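Local coordinates for protein glucosamine-6-phosphate deaminase (Thermotoga maritima, PDB 1J5X) that is an alpha/beta protein of the SIS domain family, built on two parallel beta sheets with helices packed around them, at residues T21-E26 against R311-Q316; K28-N33 against F151-E156; A104-R109 against L117-V122; S170-A175 against K306-R311. One frame throughout, in Å; residues are numbered along the deposited sequence.

Interaction 1: residues T21-E26 against R311-Q316; sequences TDQKNE and RTVPAQ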
loop_
_atom_site.group_PDB
_atom_site.type_symbol
_atom_site.label_atom_id
_atom_site.label_comp_id
_atom_site.label_asym_id
_atom_site.label_seq_id
_atom_site.Cartn_x
_atom_site.Cartn_y
_atom_site.Cartn_z
ATOM N N THR A 21 13.062 4.634 6.144
ATOM C CA THR A 21 13.736 4.105 7.335
ATOM C C THR A 21 12.923 4.257 8.611
ATOM O O THR A 21 13.084 3.475 9.551
ATOM C CB THR A 21 15.139 4.768 7.492
ATOM O OG1 THR A 21 15.854 4.507 6.297
ATOM C CG2 THR A 21 15.926 4.112 8.661
ATOM N N ASP A 22 12.002 5.216 8.624
ATOM C CA ASP A 22 11.171 5.415 9.787
ATOM C C ASP A 22 10.257 4.178 10.039
ATOM O O ASP A 22 9.707 4.057 11.119
ATOM C CB ASP A 22 10.264 6.630 9.650
ATOM C CG ASP A 22 11.000 7.966 9.903
ATOM O OD1 ASP A 22 12.109 7.910 10.510
ATOM O OD2 ASP A 22 10.432 9.039 9.524
ATOM N N GLN A 23 10.091 3.329 9.038
ATOM C CA GLN A 23 9.248 2.150 9.232
ATOM C C GLN A 23 10.025 1.197 10.141
ATOM O O GLN A 23 9.477 0.248 10.701
ATOM C CB GLN A 23 8.909 1.520 7.883
ATOM C CG GLN A 23 7.787 2.321 7.213
ATOM C CD GLN A 23 7.831 2.250 5.707
ATOM O OE1 GLN A 23 6.704 1.917 5.129
ATOM N NE2 GLN A 23 8.880 2.513 5.060
ATOM N N LYS A 24 11.325 1.434 10.241
ATOM C CA LYS A 24 12.137 0.638 11.144
ATOM C C LYS A 24 12.297 1.379 12.447
ATOM O O LYS A 24 12.159 0.803 13.523
ATOM C CB LYS A 24 13.516 0.384 10.563
ATOM C CG LYS A 24 14.567 0.121 11.668
ATOM C CD LYS A 24 15.781 -0.544 11.082
ATOM C CE LYS A 24 16.832 0.446 10.700
ATOM N NZ LYS A 24 18.154 -0.259 10.462
ATOM N N ASN A 25 12.593 2.681 12.379
ATOM C CA ASN A 25 12.834 3.423 13.612
ATOM C C ASN A 25 11.699 3.990 14.427
ATOM O O ASN A 25 11.837 4.189 15.631
ATOM C CB ASN A 25 13.816 4.589 13.331
ATOM C CG ASN A 25 15.174 4.093 12.863
ATOM O OD1 ASN A 25 15.701 3.113 13.405
ATOM N ND2 ASN A 25 15.757 4.766 11.872
ATOM N N GLU A 26 10.573 4.269 13.799
ATOM C CA GLU A 26 9.506 4.921 14.525
ATOM C C GLU A 26 8.178 4.178 14.592
ATOM O O GLU A 26 7.230 4.636 15.215
ATOM C CB GLU A 26 9.275 6.295 13.879
ATOM C CG GLU A 26 10.618 7.020 13.587
ATOM C CD GLU A 26 10.463 8.518 13.228
ATOM O OE1 GLU A 26 9.375 8.921 12.738
ATOM O OE2 GLU A 26 11.445 9.301 13.417
ATOM N N ARG A 311 4.510 -5.087 3.938
ATOM C CA ARG A 311 4.984 -5.622 2.677
ATOM C C ARG A 311 5.321 -4.726 1.502
ATOM O O ARG A 311 5.742 -5.245 0.468
ATOM C CB ARG A 311 4.107 -6.795 2.206
ATOM C CG ARG A 311 4.367 -8.126 3.064
ATOM C CD ARG A 311 3.226 -9.119 2.821
ATOM N NE ARG A 311 3.491 -10.466 3.385
ATOM C CZ ARG A 311 4.008 -11.468 2.681
ATOM N NH1 ARG A 311 4.329 -11.296 1.384
ATOM N NH2 ARG A 311 4.182 -12.682 3.276
ATOM N N THR A 312 5.092 -3.435 1.638
ATOM C CA THR A 312 5.556 -2.528 0.550
ATOM C C THR A 312 6.997 -2.051 0.863
ATOM O O THR A 312 7.656 -1.440 0.031
ATOM C CB THR A 312 4.647 -1.280 0.316
ATOM O OG1 THR A 312 4.629 -0.419 1.446
ATOM C CG2 THR A 312 3.209 -1.740 -0.012
ATOM N N VAL A 313 7.500 -2.356 2.036
ATOM C CA VAL A 313 8.863 -1.919 2.388
ATOM C C VAL A 313 9.923 -2.435 1.390
ATOM O O VAL A 313 10.783 -1.666 0.932
ATOM C CB VAL A 313 9.210 -2.366 3.833
ATOM C CG1 VAL A 313 10.705 -2.136 4.137
ATOM C CG2 VAL A 313 8.391 -1.581 4.814
ATOM N N PRO A 314 9.904 -3.715 1.049
ATOM C CA PRO A 314 10.904 -4.183 0.093
ATOM C C PRO A 314 10.873 -3.355 -1.224
ATOM O O PRO A 314 11.899 -2.982 -1.756
ATOM C CB PRO A 314 10.496 -5.616 -0.151
ATOM C CG PRO A 314 9.955 -6.047 1.220
ATOM C CD PRO A 314 9.095 -4.853 1.587
ATOM N N ALA A 315 9.666 -3.095 -1.751
ATOM C CA ALA A 315 9.580 -2.320 -3.002
ATOM C C ALA A 315 10.004 -0.857 -2.826
ATOM O O ALA A 315 10.572 -0.274 -3.756
ATOM C CB ALA A 315 8.102 -2.413 -3.590
ATOM N N GLN A 316 9.771 -0.259 -1.659
ATOM C CA GLN A 316 10.229 1.127 -1.421
ATOM C C GLN A 316 11.779 1.129 -1.435
ATOM O O GLN A 316 12.387 2.064 -1.898
ATOM C CB GLN A 316 9.827 1.608 -0.053
ATOM C CG GLN A 316 8.322 1.788 0.184
ATOM C CD GLN A 316 8.029 2.046 1.657
ATOM O OE1 GLN A 316 8.770 2.722 2.306
ATOM N NE2 GLN A 316 6.929 1.508 2.180
#
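Gln-23 and Val-313 mark the closest approach of the two backbones, with their CA atoms 8.0 Å apart, so side chains alone bridge the space between them. Segment 21-26 is the end of helix 15-25, kinked near Gln-23 and Lys-24, where the regular i to i-4 bonding lapses and Lys-24 N turns to Thr-21 O (2.8 Å); Glu-26 is the first residue to leave helical geometry and also the N-cap of the next helix. Segment 311-316 enters helix 313-326, where Gln-316 N bonds to Thr-312 O at 3.0 Å. Gln-23 and Gln-316 stretch out toward each other across the gap, and their amides meet as a reciprocal pair. Gln-23 NE2 donates to Gln-316 OE1 at 2.8 Å, and Gln-316 NE2 returns a bond to Gln-23 OE1 at 3.0 Å. Both are nearly straight, and the amide planes are only 21° apart. The return bond lies in the carbonyl plane of Gln-23, on a lone pair; the other donor is tilted 19° from the carbonyl plane of Gln-316. This closed amide dimer joins helix 15-25 to helix 313-326, the last of the two-sheet SIS-family chain. Both ends of the Gln-23 amide have further partners: OE1 is also bonded to Ser-165 OG of helix 162-179, and NE2 to Ile-20 O. A buried polar group is thereby satisfied at each end and its rotation fixed. Val-313 supplies the apolar side of the contact: CG2 lies against the Gln-23 amide, 3.9 Å from OE1 and 4.0 Å from CD.

Interaction 2: residues K28-N33 against F151-E156; sequences KKFFEN and FPVREE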
loop_
_atom_site.group_PDB
_atom_site.type_symbol
_atom_site.label_atom_id
_atom_site.label_comp_id
_atom_site.label_asym_id
_atom_site.label_seq_id
_atom_site.Cartn_x
_atom_site.Cartn_y
_atom_site.Cartn_z
ATOM N N LYS A 28 7.204 1.313 16.065
ATOM C CA LYS A 28 6.752 0.862 17.377
ATOM C C LYS A 28 6.178 1.990 18.198
ATOM O O LYS A 28 5.144 1.879 18.873
ATOM C CB LYS A 28 7.890 0.154 18.131
ATOM C CG LYS A 28 7.443 -0.449 19.478
ATOM C CD LYS A 28 8.504 -1.438 19.991
ATOM C CE LYS A 28 8.107 -2.147 21.295
ATOM N NZ LYS A 28 8.411 -1.329 22.517
ATOM N N LYS A 29 6.853 3.132 18.146
ATOM C CA LYS A 29 6.347 4.277 18.877
ATOM C C LYS A 29 4.972 4.711 18.385
ATOM O O LYS A 29 4.077 5.019 19.170
ATOM C CB LYS A 29 7.337 5.444 18.710
ATOM C CG LYS A 29 6.922 6.745 19.359
ATOM C CD LYS A 29 8.106 7.736 19.181
ATOM C CE LYS A 29 7.889 9.075 19.876
ATOM N NZ LYS A 29 8.944 10.020 19.408
ATOM N N PHE A 30 4.824 4.756 17.063
ATOM C CA PHE A 30 3.573 5.154 16.470
ATOM C C PHE A 30 2.521 4.112 16.877
ATOM O O PHE A 30 1.403 4.447 17.257
ATOM C CB PHE A 30 3.713 5.182 14.937
ATOM C CG PHE A 30 2.400 5.206 14.217
ATOM C CD1 PHE A 30 1.652 6.367 14.140
ATOM C CD2 PHE A 30 1.890 4.017 13.626
ATOM C CE1 PHE A 30 0.394 6.394 13.482
ATOM C CE2 PHE A 30 0.638 4.014 12.970
ATOM C CZ PHE A 30 -0.117 5.199 12.892
ATOM N N PHE A 31 2.894 2.840 16.757
ATOM C CA PHE A 31 1.946 1.767 17.099
ATOM C C PHE A 31 1.447 1.910 18.537
ATOM O O PHE A 31 0.222 1.872 18.815
ATOM C CB PHE A 31 2.657 0.411 16.926
ATOM C CG PHE A 31 1.789 -0.768 17.288
ATOM C CD1 PHE A 31 0.637 -1.068 16.554
ATOM C CD2 PHE A 31 2.133 -1.578 18.391
ATOM C CE1 PHE A 31 -0.183 -2.157 16.900
ATOM C CE2 PHE A 31 1.329 -2.680 18.759
ATOM C CZ PHE A 31 0.170 -2.975 18.025
ATOM N N GLU A 32 2.397 2.123 19.454
ATOM C CA GLU A 32 2.056 2.169 20.874
ATOM C C GLU A 32 1.381 3.426 21.302
ATOM O O GLU A 32 0.522 3.415 22.168
ATOM C CB GLU A 32 3.308 1.930 21.725
ATOM C CG GLU A 32 3.976 0.577 21.440
ATOM C CD GLU A 32 5.229 0.330 22.275
ATOM O OE1 GLU A 32 5.805 1.321 22.792
ATOM O OE2 GLU A 32 5.652 -0.841 22.410
ATOM N N ASN A 33 1.746 4.544 20.687
ATOM C CA ASN A 33 1.101 5.763 21.112
ATOM C C ASN A 33 -0.215 6.100 20.443
ATOM O O ASN A 33 -1.078 6.736 21.051
ATOM C CB ASN A 33 2.101 6.902 20.988
ATOM C CG ASN A 33 3.168 6.799 22.026
ATOM O OD1 ASN A 33 2.906 7.395 23.184
ATOM N ND2 ASN A 33 4.202 6.151 21.827
ATOM N N PHE A 151 -3.985 11.479 11.231
ATOM C CA PHE A 151 -2.904 10.619 11.713
ATOM C C PHE A 151 -1.711 11.430 12.124
ATOM O O PHE A 151 -1.269 12.301 11.373
ATOM C CB PHE A 151 -2.469 9.644 10.649
ATOM C CG PHE A 151 -3.443 8.530 10.476
ATOM C CD1 PHE A 151 -4.699 8.789 9.945
ATOM C CD2 PHE A 151 -3.129 7.271 10.944
ATOM C CE1 PHE A 151 -5.681 7.819 9.885
ATOM C CE2 PHE A 151 -4.109 6.243 10.888
ATOM C CZ PHE A 151 -5.396 6.549 10.357
ATOM N N PRO A 152 -1.151 11.119 13.292
ATOM C CA PRO A 152 0.014 11.850 13.796
ATOM C C PRO A 152 1.252 11.293 13.148
ATOM O O PRO A 152 2.085 10.635 13.779
ATOM C CB PRO A 152 -0.089 11.625 15.307
ATOM C CG PRO A 152 -0.591 10.150 15.401
ATOM C CD PRO A 152 -1.696 10.175 14.296
ATOM N N VAL A 153 1.372 11.534 11.851
ATOM C CA VAL A 153 2.500 11.007 11.094
ATOM C C VAL A 153 3.116 12.168 10.317
ATOM O O VAL A 153 2.384 12.897 9.614
ATOM C CB VAL A 153 2.012 9.985 10.054
ATOM C CG1 VAL A 153 3.110 9.540 9.159
ATOM C CG2 VAL A 153 1.371 8.760 10.767
ATOM N N ARG A 154 4.425 12.350 10.431
ATOM C CA ARG A 154 5.062 13.419 9.634
ATOM C C ARG A 154 5.685 12.830 8.423
ATOM O O ARG A 154 6.622 12.076 8.531
ATOM C CB ARG A 154 6.159 14.138 10.431
ATOM C CG ARG A 154 5.640 15.319 11.203
ATOM C CD ARG A 154 6.741 16.377 11.584
ATOM N NE ARG A 154 6.127 17.528 12.262
ATOM C CZ ARG A 154 5.758 17.580 13.553
ATOM N NH1 ARG A 154 5.946 16.537 14.371
ATOM N NH2 ARG A 154 5.168 18.688 14.024
ATOM N N GLU A 155 5.147 13.123 7.254
ATOM C CA GLU A 155 5.741 12.615 6.063
ATOM C C GLU A 155 5.730 13.795 5.072
ATOM O O GLU A 155 4.662 14.328 4.717
ATOM C CB GLU A 155 4.959 11.439 5.514
ATOM C CG GLU A 155 5.655 10.752 4.389
ATOM C CD GLU A 155 4.787 9.636 3.780
ATOM O OE1 GLU A 155 3.747 9.939 3.148
ATOM O OE2 GLU A 155 5.170 8.459 3.939
ATOM N N GLU A 156 6.948 14.164 4.683
ATOM C CA GLU A 156 7.291 15.293 3.798
ATOM C C GLU A 156 7.580 15.034 2.353
ATOM O O GLU A 156 7.376 15.917 1.501
ATOM C CB GLU A 156 8.572 15.944 4.324
ATOM C CG GLU A 156 8.489 16.418 5.698
ATOM C CD GLU A 156 7.448 17.405 5.789
ATOM O OE1 GLU A 156 7.248 18.137 4.776
ATOM O OE2 GLU A 156 6.822 17.472 6.855
#
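The ring of Phe-30 is the bump in this contact, and the bend of chain at Phe-151, Pro-152 and Val-153 is the hollow that takes it. With CG anti to the backbone N (chi1 164°), the ring projects from helix 27-35 toward the loop that follows strand 147-150, an edge strand of the five-stranded parallel sheet. Its CE1 corner lodges against Val-153 CG2 at 3.7 Å. Next along the rim, CZ meets Phe-151 CD2 at 4.1 Å, each atom at the other ring's edge, so the two phenyls touch rim to rim without stacking. Pro-152 closes the more exposed border of the hollow, its CG lying 4.3 Å from Phe-30 CE1. An inverse gamma turn centred on Pro-152, with a weak bond of 2.8 Å from Val-153 N to Phe-151 O, probably helps shape the hollow. Phe-34 meets both phenyl rings, and Met-166 and Ser-170 of helix 162-179 also touch Phe-30. The charged residues of the helix look elsewhere: Lys-28 NZ forms a salt bridge with Glu-32 OE2 at 2.8 Å. No hydrogen bond crosses between the segments, which suggests that this contact rests mainly on shape fit and burial of apolar surface.

Interaction 3: residues A104-R109 against L117-V122; sequences AFLFSR and LLANDV
Leu-106, on strand 102-107, points toward helix 114-125, and one of its methyls does the touching. CD1 comes down between two successive residues, 3.9 Å from Ala-119 CB and 3.9 Å from Asn-120 N, so it rests on a helix methyl and on the helix backbone together. Its torsions give a compact shape, uncommon for this side chain: with chi2 at -80° neither methyl is anti to CA, and CD1 is the one turned onto the helix. Strand 102-107 and helix 114-125 are the first two elements of a beta-alpha-beta unit that ends in strand 128-134, and strand 102-107 is the middle one of the five-stranded parallel sheet of the SIS domain. Ala-119 faces the strand with nothing larger than its methyl, and the CA atoms of Leu-106 and Asn-120 come within 7.0 Å. Asn-120 passes alongside the leucine, OD1 lying 4.3 Å from Leu-106 CG. Its amide is engaged at both ends beyond these segments: OD1 bonds to Thr-130 OG1 on the next strand of the unit, and ND2 to Glu-144 O. Val-116 and Leu-123, from the same helix, also touch Leu-106.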
loop_
_atom_site.group_PDB
_atom_site.type_symbol
_atom_site.label_atom_id
_atom_site.label_comp_id
_atom_site.label_asym_id
_atom_site.label_seq_id
_atom_site.Cartn_x
_atom_site.Cartn_y
_atom_site.Cartn_z
ATOM N N ALA A 104 -18.167 5.952 4.117
ATOM C CA ALA A 104 -17.087 6.058 3.138
ATOM C C ALA A 104 -15.822 6.580 3.791
ATOM O O ALA A 104 -15.852 7.591 4.484
ATOM C CB ALA A 104 -17.495 6.995 2.003
ATOM N N PHE A 105 -14.721 5.870 3.590
ATOM C CA PHE A 105 -13.440 6.337 4.113
ATOM C C PHE A 105 -12.829 7.067 2.907
ATOM O O PHE A 105 -12.667 6.501 1.817
ATOM C CB PHE A 105 -12.486 5.204 4.508
ATOM C CG PHE A 105 -12.859 4.484 5.795
ATOM C CD1 PHE A 105 -13.963 3.604 5.844
ATOM C CD2 PHE A 105 -12.062 4.633 6.919
ATOM C CE1 PHE A 105 -14.234 2.880 7.042
ATOM C CE2 PHE A 105 -12.329 3.921 8.089
ATOM C CZ PHE A 105 -13.412 3.050 8.137
ATOM N N LEU A 106 -12.493 8.340 3.107
ATOM C CA LEU A 106 -11.870 9.188 2.044
ATOM C C LEU A 106 -10.376 9.412 2.435
ATOM O O LEU A 106 -10.093 9.803 3.566
ATOM C CB LEU A 106 -12.607 10.549 2.000
ATOM C CG LEU A 106 -13.985 10.706 1.343
ATOM C CD1 LEU A 106 -13.840 10.803 -0.133
ATOM C CD2 LEU A 106 -14.905 9.553 1.740
ATOM N N PHE A 107 -9.445 9.122 1.531
ATOM C CA PHE A 107 -8.022 9.230 1.823
ATOM C C PHE A 107 -7.334 10.335 1.025
ATOM O O PHE A 107 -7.435 10.377 -0.192
ATOM C CB PHE A 107 -7.284 7.943 1.449
ATOM C CG PHE A 107 -7.766 6.710 2.174
ATOM C CD1 PHE A 107 -8.952 6.091 1.800
ATOM C CD2 PHE A 107 -7.022 6.184 3.245
ATOM C CE1 PHE A 107 -9.408 4.954 2.498
ATOM C CE2 PHE A 107 -7.456 5.027 3.969
ATOM C CZ PHE A 107 -8.663 4.411 3.590
ATOM N N SER A 108 -6.626 11.201 1.725
ATOM C CA SER A 108 -5.823 12.243 1.018
ATOM C C SER A 108 -4.802 12.634 2.097
ATOM O O SER A 108 -5.171 13.245 3.091
ATOM C CB SER A 108 -6.673 13.485 0.657
ATOM O OG SER A 108 -5.740 14.512 0.197
ATOM N N ARG A 109 -3.566 12.257 1.870
ATOM C CA ARG A 109 -2.486 12.530 2.826
ATOM C C ARG A 109 -2.436 14.027 3.155
ATOM O O ARG A 109 -2.482 14.399 4.325
ATOM C CB ARG A 109 -1.171 12.091 2.220
ATOM C CG ARG A 109 0.056 12.393 3.117
ATOM C CD ARG A 109 1.317 11.799 2.519
ATOM N NE ARG A 109 1.556 12.192 1.126
ATOM C CZ ARG A 109 2.760 12.242 0.560
ATOM N NH1 ARG A 109 3.836 11.944 1.271
ATOM N NH2 ARG A 109 2.890 12.522 -0.732
ATOM N N LEU A 117 -11.894 15.846 -2.297
ATOM C CA LEU A 117 -12.842 16.790 -1.742
ATOM C C LEU A 117 -14.142 16.798 -2.571
ATOM O O LEU A 117 -15.265 16.935 -2.043
ATOM C CB LEU A 117 -12.206 18.209 -1.700
ATOM C CG LEU A 117 -11.126 18.214 -0.601
ATOM C CD1 LEU A 117 -10.335 19.578 -0.754
ATOM C CD2 LEU A 117 -11.792 18.090 0.767
ATOM N N LEU A 118 -14.006 16.650 -3.881
ATOM C CA LEU A 118 -15.231 16.609 -4.685
ATOM C C LEU A 118 -15.996 15.341 -4.338
ATOM O O LEU A 118 -17.233 15.360 -4.220
ATOM C CB LEU A 118 -14.916 16.588 -6.170
ATOM C CG LEU A 118 -14.349 17.939 -6.672
ATOM C CD1 LEU A 118 -13.765 17.782 -8.075
ATOM C CD2 LEU A 118 -15.471 18.971 -6.662
ATOM N N ALA A 119 -15.258 14.241 -4.207
ATOM C CA ALA A 119 -15.910 12.967 -3.844
ATOM C C ALA A 119 -16.625 13.076 -2.503
ATOM O O ALA A 119 -17.732 12.579 -2.319
ATOM C CB ALA A 119 -14.824 11.805 -3.824
ATOM N N ASN A 120 -15.971 13.715 -1.520
ATOM C CA ASN A 120 -16.547 13.890 -0.213
ATOM C C ASN A 120 -17.879 14.628 -0.334
ATOM O O ASN A 120 -18.880 14.268 0.283
ATOM C CB ASN A 120 -15.540 14.707 0.663
ATOM C CG ASN A 120 -16.058 14.941 2.064
ATOM O OD1 ASN A 120 -16.377 13.978 2.795
ATOM N ND2 ASN A 120 -16.114 16.248 2.477
ATOM N N ASP A 121 -17.906 15.680 -1.134
ATOM C CA ASP A 121 -19.147 16.416 -1.307
ATOM C C ASP A 121 -20.277 15.567 -1.966
ATOM O O ASP A 121 -21.421 15.526 -1.521
ATOM C CB ASP A 121 -18.863 17.659 -2.125
ATOM C CG ASP A 121 -19.879 18.738 -1.865
ATOM O OD1 ASP A 121 -19.971 19.200 -0.682
ATOM O OD2 ASP A 121 -20.599 19.091 -2.829
ATOM N N VAL A 122 -19.929 14.881 -3.030
ATOM C CA VAL A 122 -20.874 14.006 -3.713
ATOM C C VAL A 122 -21.400 12.936 -2.721
ATOM O O VAL A 122 -22.609 12.668 -2.651
ATOM C CB VAL A 122 -20.141 13.279 -4.905
ATOM C CG1 VAL A 122 -20.933 12.014 -5.336
ATOM C CG2 VAL A 122 -19.997 14.225 -6.095
#

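Interaction 4: residues S170-A175 against K306-R311; sequences SLMFLA and KSAFLR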
loop_
_atom_site.group_PDB
_atom_site.type_symbol
_atom_site.label_atom_id
_atom_site.label_comp_id
_atom_site.label_asym_id
_atom_site.label_seq_id
_atom_site.Cartn_x
_atom_site.Cartn_y
_atom_site.Cartn_z
ATOM N N SER A 170 -2.974 0.933 11.028
ATOM C CA SER A 170 -4.032 1.432 11.898
ATOM C C SER A 170 -5.443 0.950 11.550
ATOM O O SER A 170 -6.231 0.598 12.455
ATOM C CB SER A 170 -4.060 3.003 11.903
ATOM O OG SER A 170 -2.768 3.515 12.198
ATOM N N LEU A 171 -5.784 0.942 10.265
ATOM C CA LEU A 171 -7.119 0.560 9.864
ATOM C C LEU A 171 -7.260 -0.966 9.962
ATOM O O LEU A 171 -8.336 -1.385 10.260
ATOM C CB LEU A 171 -7.451 1.046 8.433
ATOM C CG LEU A 171 -7.363 2.573 8.259
ATOM C CD1 LEU A 171 -7.727 2.966 6.809
ATOM C CD2 LEU A 171 -8.251 3.225 9.257
HETATM N N MSE A 172 -6.203 -1.744 9.703
HETATM C CA MSE A 172 -6.354 -3.225 9.850
HETATM C C MSE A 172 -6.636 -3.495 11.331
HETATM O O MSE A 172 -7.543 -4.255 11.711
HETATM C CB MSE A 172 -5.082 -3.909 9.427
HETATM C CG MSE A 172 -4.886 -3.811 7.941
HETATM SE SE MSE A 172 -3.238 -4.704 7.382
HETATM C CE MSE A 172 -3.848 -6.570 7.441
ATOM N N PHE A 173 -5.832 -2.878 12.192
ATOM C CA PHE A 173 -6.008 -3.054 13.649
ATOM C C PHE A 173 -7.401 -2.640 14.092
ATOM O O PHE A 173 -8.086 -3.351 14.863
ATOM C CB PHE A 173 -4.863 -2.282 14.369
ATOM C CG PHE A 173 -4.874 -2.392 15.883
ATOM C CD1 PHE A 173 -5.728 -1.614 16.640
ATOM C CD2 PHE A 173 -4.007 -3.246 16.521
ATOM C CE1 PHE A 173 -5.725 -1.668 18.037
ATOM C CE2 PHE A 173 -3.992 -3.309 17.958
ATOM C CZ PHE A 173 -4.848 -2.523 18.683
ATOM N N LEU A 174 -7.858 -1.499 13.618
ATOM C CA LEU A 174 -9.210 -1.022 13.929
ATOM C C LEU A 174 -10.318 -2.024 13.476
ATOM O O LEU A 174 -11.338 -2.271 14.180
ATOM C CB LEU A 174 -9.428 0.328 13.231
ATOM C CG LEU A 174 -10.777 1.040 13.401
ATOM C CD1 LEU A 174 -10.731 2.484 12.984
ATOM C CD2 LEU A 174 -11.735 0.405 12.516
ATOM N N ALA A 175 -10.150 -2.582 12.288
ATOM C CA ALA A 175 -11.166 -3.539 11.827
ATOM C C ALA A 175 -11.230 -4.753 12.761
ATOM O O ALA A 175 -12.340 -5.217 13.120
ATOM C CB ALA A 175 -10.821 -4.043 10.420
ATOM N N LYS A 306 -2.246 -10.089 7.842
ATOM C CA LYS A 306 -1.869 -8.980 8.725
ATOM C C LYS A 306 -0.502 -8.371 8.360
ATOM O O LYS A 306 -0.229 -7.229 8.716
ATOM C CB LYS A 306 -1.813 -9.450 10.204
ATOM C CG LYS A 306 -3.206 -9.597 10.883
ATOM C CD LYS A 306 -2.993 -9.903 12.409
ATOM C CE LYS A 306 -4.310 -10.440 13.054
ATOM N NZ LYS A 306 -4.886 -11.611 12.361
ATOM N N SER A 307 0.374 -9.127 7.701
ATOM C CA SER A 307 1.694 -8.575 7.365
ATOM C C SER A 307 1.595 -7.511 6.223
ATOM O O SER A 307 2.616 -6.946 5.839
ATOM C CB SER A 307 2.645 -9.705 6.879
ATOM O OG SER A 307 2.088 -10.325 5.724
ATOM N N ALA A 308 0.409 -7.297 5.678
ATOM C CA ALA A 308 0.249 -6.352 4.567
ATOM C C ALA A 308 0.850 -4.990 4.862
ATOM O O ALA A 308 1.446 -4.403 3.944
ATOM C CB ALA A 308 -1.236 -6.199 4.164
ATOM N N PHE A 309 0.757 -4.523 6.117
ATOM C CA PHE A 309 1.273 -3.194 6.433
ATOM C C PHE A 309 2.815 -3.055 6.373
ATOM O O PHE A 309 3.366 -1.932 6.400
ATOM C CB PHE A 309 0.716 -2.714 7.756
ATOM C CG PHE A 309 1.360 -3.360 8.957
ATOM C CD1 PHE A 309 0.856 -4.573 9.454
ATOM C CD2 PHE A 309 2.494 -2.779 9.575
ATOM C CE1 PHE A 309 1.487 -5.186 10.548
ATOM C CE2 PHE A 309 3.118 -3.372 10.652
ATOM C CZ PHE A 309 2.622 -4.592 11.156
ATOM N N LEU A 310 3.530 -4.174 6.309
ATOM C CA LEU A 310 4.971 -4.123 6.161
ATOM C C LEU A 310 5.397 -4.470 4.726
ATOM O O LEU A 310 6.543 -4.240 4.343
ATOM C CB LEU A 310 5.625 -5.178 7.030
ATOM C CG LEU A 310 5.546 -5.087 8.556
ATOM C CD1 LEU A 310 6.169 -6.373 9.175
ATOM C CD2 LEU A 310 6.366 -3.850 9.010
ATOM N N ARG A 311 4.510 -5.087 3.938
ATOM C CA ARG A 311 4.984 -5.622 2.677
ATOM C C ARG A 311 5.321 -4.726 1.502
ATOM O O ARG A 311 5.742 -5.245 0.468
ATOM C CB ARG A 311 4.107 -6.795 2.206
ATOM C CG ARG A 311 4.367 -8.126 3.064
ATOM C CD ARG A 311 3.226 -9.119 2.821
ATOM N NE ARG A 311 3.491 -10.466 3.385
ATOM C CZ ARG A 311 4.008 -11.468 2.681
ATOM N NH1 ARG A 311 4.329 -11.296 1.384
ATOM N NH2 ARG A 311 4.182 -12.682 3.276
#
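Met-172, modelled as selenomethionine, carries the whole helix side of this contact, reaching from helix 162-179 to the turn-rich chain at 306-311. The tight part is at its tip: CE is pressed against Lys-306 CA at 3.4 Å, closer than carbons usually pack. The side chain runs out extended through chi2 and then bends at chi3 (78°), which turns the methyl onto the Lys-306 backbone and leaves the selenium facing Ala-308 and Phe-309. Here the fit is easier, with SE 4.1 Å from Ala-308 CB and 4.4 Å from Phe-309 CB. Toward solvent the contact thins out further: Lys-306 is partly exposed, and its chain leads away from the helix, with CB 4.5 Å from Met-172 CE. No hydrogen bond joins the segments; the turn is braced from within, where Arg-311 NE donates to Ser-307 OG at 2.7 Å. Around the contact, Tyr-73 of helix 62-78 touches both Met-172 and Lys-306, while Phe-223 of helix 222-238 lies against Ala-308. Helix 162-179 is thus packed against the connection that leads from strand 289-293 of the second sheet to helix 313-326.

From the N terminus, helix 15-25 opens interaction 1, whose loop closes only at 311-316 and encloses everything else. Helix 27-35 next opens interaction 2, closed at 151-156; within that loop lies interaction 3, a short closure of strand 102-107 onto helix 114-125, on one side of the sheet. Interaction 4 follows in series, from 170-175 to 306-311, also within the span of interaction 1 and sharing Arg-311 with it. No loops cross. Interactions 2 and 3 meet through the Glu-155 to Arg-109 salt bridge, and 4 touches 2 at Ser-170 and 3 at Leu-171. Together they tie helices 15-25 and 162-179 to the chain entering helix 313-326, and helix 27-35 to the first sheet's edge.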